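Long-range contacts in HMG-CoA Lyase (Bacillus subtilis subsp. subtilis, PDB 1YDO), which is a member of the HMGL-like family, whose members are built on a TIM-barrel fold: residues P4-I9 with K265-L270; I9-P14 with T40-I45; N202-H207 with M225-F230. All coordinates share one frame; numbering follows the deposited sequence.

All three contacts involve the parallel barrel sheet, in which strand 8-11 lies between strands 229-232 and 44-49. Interaction 1 joins the run into strand 8-11 to the loop between helices 252-261 and 270-284; interaction 2 starts from the same strand, shares Ile9, and brings in strand 44-49. Their centres are about 11 Å apart. Interaction 3 pairs strands 204-207 and 229-232, its centre about 13 Å from interaction 1 and about 15 Å from interaction 2. Along the chain, interactions 2 and 3 follow each other within the loop closed by interaction 1. Backbone bonds of Thr8 and Lys10 to Phe230, and Glu11 to Tyr44, close the barrel through strand 8-11, while loop 265-270 packs against its approach.

Interaction 1. Residues P4-I9 with K265-L270; sequences PKKVTI and KTNVKL
Lys265 is bound through its backbone to the residues on either side of Lys6, forming a single beta bridge where the chain enters strand 8-11. Lys265 N donates to Lys5 O at 2.9 Å, and Lys265 O accepts from Val7 N at 3.0 Å. The second bond is nearly straight, 168° at the hydrogen. The well-packed side of the contact lies deeper. There Ile9 CD1 meets Val268 CG2 at 4.1 Å, the two side chains crossing obliquely, while Val7 O faces CA of the buried Thr266 at 3.8 Å. Val7 also packs on Leu223 and Phe230, and Ile9 and Thr266 rest on Val256 of helix 252-261.

The outer side is looser and polar. With CG roughly anti to the backbone N (chi1 -151°) and a bend at the next bond, the Lys6 chain runs across the carbonyl of Lys265, its CG passing Lys265 CB at 3.8 Å. Farther out it crosses the Asn267 side chain at about a right angle. A water sits between the two segments, accepting from Ile9 N at 2.7 Å and bonding weakly to Lys6 NZ and Thr266 O. The ammonium group of Lys265 leads away from this side to a salt bridge with Glu260. The direct hydrogen bonds across this join thus depend on peptide groups rather than side chains; the two lysines add mainly their aliphatic chains, while their ammonium groups turn to other partners, Lys6 weakly to the water and Lys265 to Glu260.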
loop_
_atom_site.group_PDB
_atom_site.type_symbol
_atom_site.label_atom_id
_atom_site.label_comp_id
_atom_site.label_asym_id
_atom_site.label_seq_id
_atom_site.Cartn_x
_atom_site.Cartn_y
_atom_site.Cartn_z
ATOM N N PRO A 4 -7.896 3.389 17.764
ATOM C CA PRO A 4 -7.303 3.059 19.060
ATOM C C PRO A 4 -6.078 3.902 19.373
ATOM O O PRO A 4 -5.450 4.441 18.469
ATOM C CB PRO A 4 -6.978 1.581 18.912
ATOM C CG PRO A 4 -6.744 1.439 17.449
ATOM C CD PRO A 4 -7.883 2.220 16.878
ATOM N N LYS A 5 -5.741 4.008 20.653
ATOM C CA LYS A 5 -4.589 4.803 21.072
ATOM C C LYS A 5 -3.273 4.053 20.935
ATOM O O LYS A 5 -2.240 4.648 20.630
ATOM C CB LYS A 5 -4.759 5.256 22.527
ATOM C CG LYS A 5 -5.822 6.329 22.743
ATOM C CD LYS A 5 -5.415 7.659 22.118
ATOM C CE LYS A 5 -6.480 8.734 22.304
ATOM N NZ LYS A 5 -6.013 10.023 21.726
ATOM N N LYS A 6 -3.314 2.746 21.163
ATOM C CA LYS A 6 -2.112 1.939 21.082
ATOM C C LYS A 6 -2.398 0.624 20.360
ATOM O O LYS A 6 -3.460 0.018 20.528
ATOM C CB LYS A 6 -1.572 1.683 22.498
ATOM C CG LYS A 6 -0.066 1.482 22.579
ATOM C CD LYS A 6 0.340 0.108 22.070
ATOM C CE LYS A 6 1.847 -0.113 22.167
ATOM N NZ LYS A 6 2.242 -1.528 21.877
ATOM N N VAL A 7 -1.444 0.201 19.536
ATOM C CA VAL A 7 -1.578 -1.030 18.785
ATOM C C VAL A 7 -0.290 -1.803 18.781
ATOM O O VAL A 7 0.739 -1.279 18.383
ATOM C CB VAL A 7 -1.977 -0.749 17.350
ATOM C CG1 VAL A 7 -1.708 -1.969 16.494
ATOM C CG2 VAL A 7 -3.451 -0.393 17.296
ATOM N N THR A 8 -0.359 -3.057 19.218
ATOM C CA THR A 8 0.814 -3.913 19.267
ATOM C C THR A 8 1.070 -4.646 17.955
ATOM O O THR A 8 0.221 -5.387 17.465
ATOM C CB THR A 8 0.690 -4.937 20.399
ATOM O OG1 THR A 8 -0.693 -5.156 20.686
ATOM C CG2 THR A 8 1.385 -4.423 21.652
ATOM N N ILE A 9 2.259 -4.425 17.393
ATOM C CA ILE A 9 2.658 -5.064 16.149
ATOM C C ILE A 9 3.696 -6.146 16.428
ATOM O O ILE A 9 4.650 -5.929 17.175
ATOM C CB ILE A 9 3.291 -4.076 15.159
ATOM C CG1 ILE A 9 4.648 -3.660 15.659
ATOM C CG2 ILE A 9 2.417 -2.846 14.971
ATOM C CD1 ILE A 9 5.525 -3.201 14.560
ATOM N N LYS A 265 0.211 4.821 19.133
ATOM C CA LYS A 265 1.478 4.342 19.664
ATOM C C LYS A 265 1.778 2.892 19.389
ATOM O O LYS A 265 0.921 2.033 19.562
ATOM C CB LYS A 265 1.571 4.596 21.173
ATOM C CG LYS A 265 1.747 6.064 21.543
ATOM C CD LYS A 265 2.867 6.765 20.726
ATOM C CE LYS A 265 4.253 6.089 20.861
ATOM N NZ LYS A 265 4.523 4.945 19.921
ATOM N N THR A 266 3.012 2.636 18.964
ATOM C CA THR A 266 3.479 1.287 18.673
ATOM C C THR A 266 4.733 1.029 19.502
ATOM O O THR A 266 5.265 -0.078 19.529
ATOM C CB THR A 266 3.839 1.112 17.180
ATOM O OG1 THR A 266 5.056 1.810 16.898
ATOM C CG2 THR A 266 2.729 1.658 16.295
ATOM N N ASN A 267 5.203 2.065 20.174
ATOM C CA ASN A 267 6.396 1.943 20.991
ATOM C C ASN A 267 7.582 1.427 20.202
ATOM O O ASN A 267 8.548 0.924 20.781
ATOM C CB ASN A 267 6.154 1.022 22.190
ATOM C CG ASN A 267 5.179 1.613 23.195
ATOM O OD1 ASN A 267 5.259 2.799 23.550
ATOM N ND2 ASN A 267 4.265 0.785 23.678
ATOM N N VAL A 268 7.510 1.549 18.885
ATOM C CA VAL A 268 8.606 1.113 18.041
ATOM C C VAL A 268 9.362 2.317 17.496
ATOM O O VAL A 268 8.771 3.201 16.884
ATOM C CB VAL A 268 8.102 0.275 16.871
ATOM C CG1 VAL A 268 9.268 -0.189 16.022
ATOM C CG2 VAL A 268 7.344 -0.915 17.408
ATOM N N LYS A 269 10.666 2.361 17.729
ATOM C CA LYS A 269 11.470 3.458 17.227
ATOM C C LYS A 269 11.797 3.195 15.758
ATOM O O LYS A 269 12.822 2.592 15.425
ATOM C CB LYS A 269 12.736 3.574 18.055
ATOM C CG LYS A 269 12.439 3.721 19.544
ATOM C CD LYS A 269 13.510 3.062 20.412
ATOM C CE LYS A 269 13.065 2.981 21.874
ATOM N NZ LYS A 269 13.981 2.160 22.729
ATOM N N LEU A 270 10.899 3.657 14.890
ATOM C CA LEU A 270 11.008 3.486 13.446
ATOM C C LEU A 270 12.429 3.634 12.906
ATOM O O LEU A 270 12.912 2.787 12.151
ATOM C CB LEU A 270 10.075 4.476 12.744
ATOM C CG LEU A 270 9.889 4.296 11.237
ATOM C CD1 LEU A 270 9.470 2.867 10.927
ATOM C CD2 LEU A 270 8.846 5.286 10.747
HETATM O O HOH W 1 3.703 -3.029 19.218
#

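Interaction 2. Residues I9-P14 with T40-I45; sequences IKEVGP and TGLSYI
Lys10 lies flat over the ring of Tyr44 where the first and second strands of the TIM barrel, 8-11 and 44-49, meet to close the sheet. With CG anti to the carbonyl carbon (chi1 -55°) and the chain extended beyond it, the lysine passes across one face of the ring. Its CD sits 3.4 Å from the centroid of the Tyr44 ring, in a CH-pi contact. The ammonium group continues past the centre, and NZ makes an off-centre cation-pi contact 4.1 Å from the Tyr44 centroid, 31° off the normal. That charge is also paired with Glu173, and the Tyr44 hydroxyl is bonded to Glu97, so both polar ends are held beyond the contact.

The backbones are joined by Glu11 N, which donates to Tyr44 O at 3.2 Å from above the carbonyl plane. Glu11 turns to the other side of the strand, where its CB touches Leu42 CD1 at 3.6 Å. The second methyl of Leu42, CD2, packs against Ile9, whose side chain it crosses at about a right angle. A water bridges the two segments, donating to Ile9 O and accepting from Ser43 N. Beyond the strand, Pro14 CG meets Ile45 CG2 at 3.8 Å. The Glu11 carboxylate is gripped by Ala234 N and Thr252 OG1, and its OE1 also accepts from Gly13 N at 2.8 Å, from above the carboxylate plane.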
loop_
_atom_site.group_PDB
_atom_site.type_symbol
_atom_site.label_atom_id
_atom_site.label_comp_id
_atom_site.label_asym_id
_atom_site.label_seq_id
_atom_site.Cartn_x
_atom_site.Cartn_y
_atom_site.Cartn_z
ATOM N N ILE A 9 2.259 -4.425 17.393
ATOM C CA ILE A 9 2.658 -5.064 16.149
ATOM C C ILE A 9 3.696 -6.146 16.428
ATOM O O ILE A 9 4.650 -5.929 17.175
ATOM C CB ILE A 9 3.291 -4.076 15.159
ATOM C CG1 ILE A 9 4.648 -3.660 15.659
ATOM C CG2 ILE A 9 2.417 -2.846 14.971
ATOM C CD1 ILE A 9 5.525 -3.201 14.560
ATOM N N LYS A 10 3.525 -7.306 15.798
ATOM C CA LYS A 10 4.441 -8.425 15.985
ATOM C C LYS A 10 5.334 -8.690 14.770
ATOM O O LYS A 10 4.852 -8.841 13.657
ATOM C CB LYS A 10 3.626 -9.669 16.340
ATOM C CG LYS A 10 2.729 -9.434 17.551
ATOM C CD LYS A 10 2.213 -10.729 18.152
ATOM C CE LYS A 10 1.502 -10.466 19.467
ATOM N NZ LYS A 10 1.007 -11.734 20.063
ATOM N N GLU A 11 6.640 -8.738 15.001
ATOM C CA GLU A 11 7.603 -8.992 13.939
ATOM C C GLU A 11 7.722 -10.487 13.654
ATOM O O GLU A 11 7.901 -11.276 14.580
ATOM C CB GLU A 11 8.976 -8.457 14.346
ATOM C CG GLU A 11 10.063 -8.760 13.337
ATOM C CD GLU A 11 9.818 -8.082 11.996
ATOM O OE1 GLU A 11 10.181 -8.676 10.959
ATOM O OE2 GLU A 11 9.276 -6.952 11.976
ATOM N N VAL A 12 7.617 -10.881 12.385
ATOM C CA VAL A 12 7.753 -12.295 12.013
ATOM C C VAL A 12 8.744 -12.454 10.866
ATOM O O VAL A 12 8.768 -13.488 10.195
ATOM C CB VAL A 12 6.408 -12.941 11.575
ATOM C CG1 VAL A 12 5.447 -12.962 12.735
ATOM C CG2 VAL A 12 5.812 -12.190 10.393
ATOM N N GLY A 13 9.563 -11.428 10.658
ATOM C CA GLY A 13 10.533 -11.460 9.584
ATOM C C GLY A 13 11.567 -12.563 9.682
ATOM O O GLY A 13 11.782 -13.330 8.725
ATOM N N PRO A 14 12.235 -12.674 10.837
ATOM C CA PRO A 14 13.248 -13.719 10.991
ATOM C C PRO A 14 12.692 -15.115 10.759
ATOM O O PRO A 14 13.441 -16.071 10.609
ATOM C CB PRO A 14 13.748 -13.510 12.414
ATOM C CG PRO A 14 12.587 -12.912 13.105
ATOM C CD PRO A 14 12.043 -11.935 12.094
ATOM N N THR A 40 14.829 -2.599 19.210
ATOM C CA THR A 40 14.245 -1.699 18.241
ATOM C C THR A 40 12.990 -1.054 18.832
ATOM O O THR A 40 12.583 0.048 18.451
ATOM C CB THR A 40 13.892 -2.470 16.968
ATOM O OG1 THR A 40 13.877 -1.569 15.860
ATOM C CG2 THR A 40 12.531 -3.128 17.099
ATOM N N GLY A 41 12.391 -1.740 19.792
ATOM C CA GLY A 41 11.199 -1.219 20.421
ATOM C C GLY A 41 10.119 -2.267 20.318
ATOM O O GLY A 41 9.167 -2.284 21.093
ATOM N N LEU A 42 10.264 -3.147 19.338
ATOM C CA LEU A 42 9.300 -4.223 19.161
ATOM C C LEU A 42 9.259 -5.016 20.470
ATOM O O LEU A 42 10.262 -5.109 21.169
ATOM C CB LEU A 42 9.742 -5.131 18.009
ATOM C CG LEU A 42 9.527 -4.620 16.587
ATOM C CD1 LEU A 42 10.360 -5.423 15.622
ATOM C CD2 LEU A 42 8.048 -4.715 16.232
ATOM N N SER A 43 8.103 -5.585 20.793
ATOM C CA SER A 43 7.944 -6.359 22.018
ATOM C C SER A 43 7.610 -7.820 21.722
ATOM O O SER A 43 7.238 -8.565 22.624
ATOM C CB SER A 43 6.822 -5.772 22.871
ATOM O OG SER A 43 5.571 -6.008 22.279
ATOM N N TYR A 44 7.727 -8.226 20.462
ATOM C CA TYR A 44 7.420 -9.594 20.074
ATOM C C TYR A 44 8.162 -9.930 18.792
ATOM O O TYR A 44 8.114 -9.169 17.835
ATOM C CB TYR A 44 5.922 -9.729 19.872
ATOM C CG TYR A 44 5.468 -11.122 19.553
ATOM C CD1 TYR A 44 5.615 -11.647 18.272
ATOM C CD2 TYR A 44 4.827 -11.895 20.519
ATOM C CE1 TYR A 44 5.124 -12.908 17.955
ATOM C CE2 TYR A 44 4.331 -13.156 20.212
ATOM C CZ TYR A 44 4.477 -13.655 18.923
ATOM O OH TYR A 44 3.939 -14.881 18.589
ATOM N N ILE A 45 8.846 -11.071 18.773
ATOM C CA ILE A 45 9.617 -11.466 17.605
ATOM C C ILE A 45 9.683 -12.973 17.410
ATOM O O ILE A 45 10.210 -13.669 18.268
ATOM C CB ILE A 45 11.059 -11.009 17.737
ATOM C CG1 ILE A 45 11.133 -9.518 18.018
ATOM C CG2 ILE A 45 11.812 -11.367 16.485
ATOM C CD1 ILE A 45 12.558 -9.017 18.104
HETATM O O HOH W 2 5.830 -4.048 19.444
#

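Interaction 3. Residues N202-H207 with M225-F230; sequences NQIALH and MGITVF
A beta-alpha-beta unit of the TIM barrel, strand 204-207, helix 215-225 and strand 229-232, brings Leu206 beside Phe230 in neighbouring parallel strands. Leu206 N donates to Val229 O at 3.0 Å, 156° at the hydrogen. A weaker contact of the CA-H...O kind runs from Phe230 CA to Leu206 O at 3.5 Å.

Leu206 and Phe230 lie side by side on one face of the sheet and point the same way. Leu206 CB approaches Phe230 CD1 obliquely at 3.8 Å, and Leu206 CD1 reaches Phe230 CE1 at the same distance. Ala205 and Val229 occupy the other face, their methyl groups in contact. Just before strand 229-232, Ile227 packs against strand 204-207: its CG1 lies 4.2 Å from both Ile204 CG2 and Leu206 CD1.

Gly226, the first residue after helix 215-225, has positive phi, and the chain turns there toward the sheet. That helix covers the Leu206-Phe230 face through Ala222, while Ile227 reaches Leu192 and Leu196 of helix 185-196, and strand 174-177 flanks 204-207 on its far edge.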
loop_
_atom_site.group_PDB
_atom_site.type_symbol
_atom_site.label_atom_id
_atom_site.label_comp_id
_atom_site.label_asym_id
_atom_site.label_seq_id
_atom_site.Cartn_x
_atom_site.Cartn_y
_atom_site.Cartn_z
ATOM N N ASN A 202 -9.494 -8.320 21.481
ATOM C CA ASN A 202 -8.147 -8.292 22.029
ATOM C C ASN A 202 -7.375 -9.574 21.762
ATOM O O ASN A 202 -6.145 -9.582 21.758
ATOM C CB ASN A 202 -8.187 -8.042 23.532
ATOM C CG ASN A 202 -8.829 -6.720 23.882
ATOM O OD1 ASN A 202 -8.603 -6.178 24.967
ATOM N ND2 ASN A 202 -9.646 -6.192 22.970
ATOM N N GLN A 203 -8.089 -10.666 21.546
ATOM C CA GLN A 203 -7.421 -11.926 21.292
ATOM C C GLN A 203 -7.371 -12.299 19.811
ATOM O O GLN A 203 -7.219 -13.468 19.457
ATOM C CB GLN A 203 -8.087 -13.036 22.108
ATOM C CG GLN A 203 -7.838 -12.919 23.594
ATOM C CD GLN A 203 -8.641 -13.914 24.403
ATOM O OE1 GLN A 203 -8.573 -15.127 24.177
ATOM N NE2 GLN A 203 -9.412 -13.404 25.356
ATOM N N ILE A 204 -7.481 -11.302 18.945
ATOM C CA ILE A 204 -7.427 -11.556 17.519
ATOM C C ILE A 204 -6.400 -10.674 16.818
ATOM O O ILE A 204 -6.436 -9.449 16.931
ATOM C CB ILE A 204 -8.805 -11.353 16.877
ATOM C CG1 ILE A 204 -9.734 -12.480 17.306
ATOM C CG2 ILE A 204 -8.681 -11.324 15.375
ATOM C CD1 ILE A 204 -11.178 -12.272 16.902
ATOM N N ALA A 205 -5.477 -11.310 16.100
ATOM C CA ALA A 205 -4.439 -10.592 15.378
ATOM C C ALA A 205 -4.615 -10.787 13.879
ATOM O O ALA A 205 -5.282 -11.726 13.436
ATOM C CB ALA A 205 -3.089 -11.084 15.805
ATOM N N LEU A 206 -4.005 -9.893 13.107
ATOM C CA LEU A 206 -4.095 -9.977 11.669
ATOM C C LEU A 206 -2.741 -10.036 10.975
ATOM O O LEU A 206 -1.840 -9.261 11.275
ATOM C CB LEU A 206 -4.913 -8.812 11.124
ATOM C CG LEU A 206 -6.404 -8.951 11.365
ATOM C CD1 LEU A 206 -7.102 -7.735 10.793
ATOM C CD2 LEU A 206 -6.941 -10.218 10.726
ATOM N N HIS A 207 -2.610 -10.980 10.050
ATOM C CA HIS A 207 -1.392 -11.150 9.299
ATOM C C HIS A 207 -1.745 -10.935 7.828
ATOM O O HIS A 207 -2.193 -11.858 7.163
ATOM C CB HIS A 207 -0.852 -12.560 9.511
ATOM C CG HIS A 207 0.562 -12.750 9.020
ATOM N ND1 HIS A 207 1.236 -13.943 9.143
ATOM C CD2 HIS A 207 1.423 -11.891 8.419
ATOM C CE1 HIS A 207 2.459 -13.816 8.639
ATOM N NE2 HIS A 207 2.598 -12.584 8.194
HETATM N N MSE A 225 -12.385 -1.672 13.092
HETATM C CA MSE A 225 -13.222 -2.694 13.687
HETATM C C MSE A 225 -12.844 -2.965 15.131
HETATM O O MSE A 225 -13.663 -3.473 15.890
HETATM C CB MSE A 225 -13.127 -3.998 12.896
HETATM C CG MSE A 225 -13.632 -3.912 11.456
HETATM SE SE MSE A 225 -15.518 -3.406 11.353
HETATM C CE MSE A 225 -16.178 -4.740 12.615
ATOM N N GLY A 226 -11.598 -2.659 15.500
ATOM C CA GLY A 226 -11.144 -2.886 16.867
ATOM C C GLY A 226 -9.867 -3.699 17.054
ATOM O O GLY A 226 -9.253 -3.661 18.121
ATOM N N ILE A 227 -9.466 -4.449 16.036
ATOM C CA ILE A 227 -8.245 -5.246 16.133
ATOM C C ILE A 227 -7.098 -4.300 16.485
ATOM O O ILE A 227 -7.042 -3.184 15.979
ATOM C CB ILE A 227 -7.923 -5.959 14.783
ATOM C CG1 ILE A 227 -8.798 -7.195 14.599
ATOM C CG2 ILE A 227 -6.484 -6.384 14.753
ATOM C CD1 ILE A 227 -10.216 -6.897 14.324
ATOM N N THR A 228 -6.187 -4.737 17.345
ATOM C CA THR A 228 -5.075 -3.884 17.735
ATOM C C THR A 228 -3.756 -4.645 17.677
ATOM O O THR A 228 -2.729 -4.185 18.179
ATOM C CB THR A 228 -5.282 -3.327 19.172
ATOM O OG1 THR A 228 -5.388 -4.416 20.110
ATOM C CG2 THR A 228 -6.566 -2.482 19.243
ATOM N N VAL A 229 -3.795 -5.811 17.053
ATOM C CA VAL A 229 -2.615 -6.640 16.913
ATOM C C VAL A 229 -2.340 -6.916 15.443
ATOM O O VAL A 229 -3.174 -7.477 14.729
ATOM C CB VAL A 229 -2.808 -7.983 17.641
ATOM C CG1 VAL A 229 -1.518 -8.781 17.637
ATOM C CG2 VAL A 229 -3.280 -7.731 19.049
ATOM N N PHE A 230 -1.164 -6.528 14.981
ATOM C CA PHE A 230 -0.844 -6.760 13.587
ATOM C C PHE A 230 0.536 -7.330 13.405
ATOM O O PHE A 230 1.491 -6.900 14.043
ATOM C CB PHE A 230 -0.993 -5.463 12.817
ATOM C CG PHE A 230 -2.412 -4.982 12.742
ATOM C CD1 PHE A 230 -3.279 -5.474 11.770
ATOM C CD2 PHE A 230 -2.888 -4.051 13.657
ATOM C CE1 PHE A 230 -4.611 -5.041 11.704
ATOM C CE2 PHE A 230 -4.210 -3.611 13.605
ATOM C CZ PHE A 230 -5.075 -4.106 12.622
#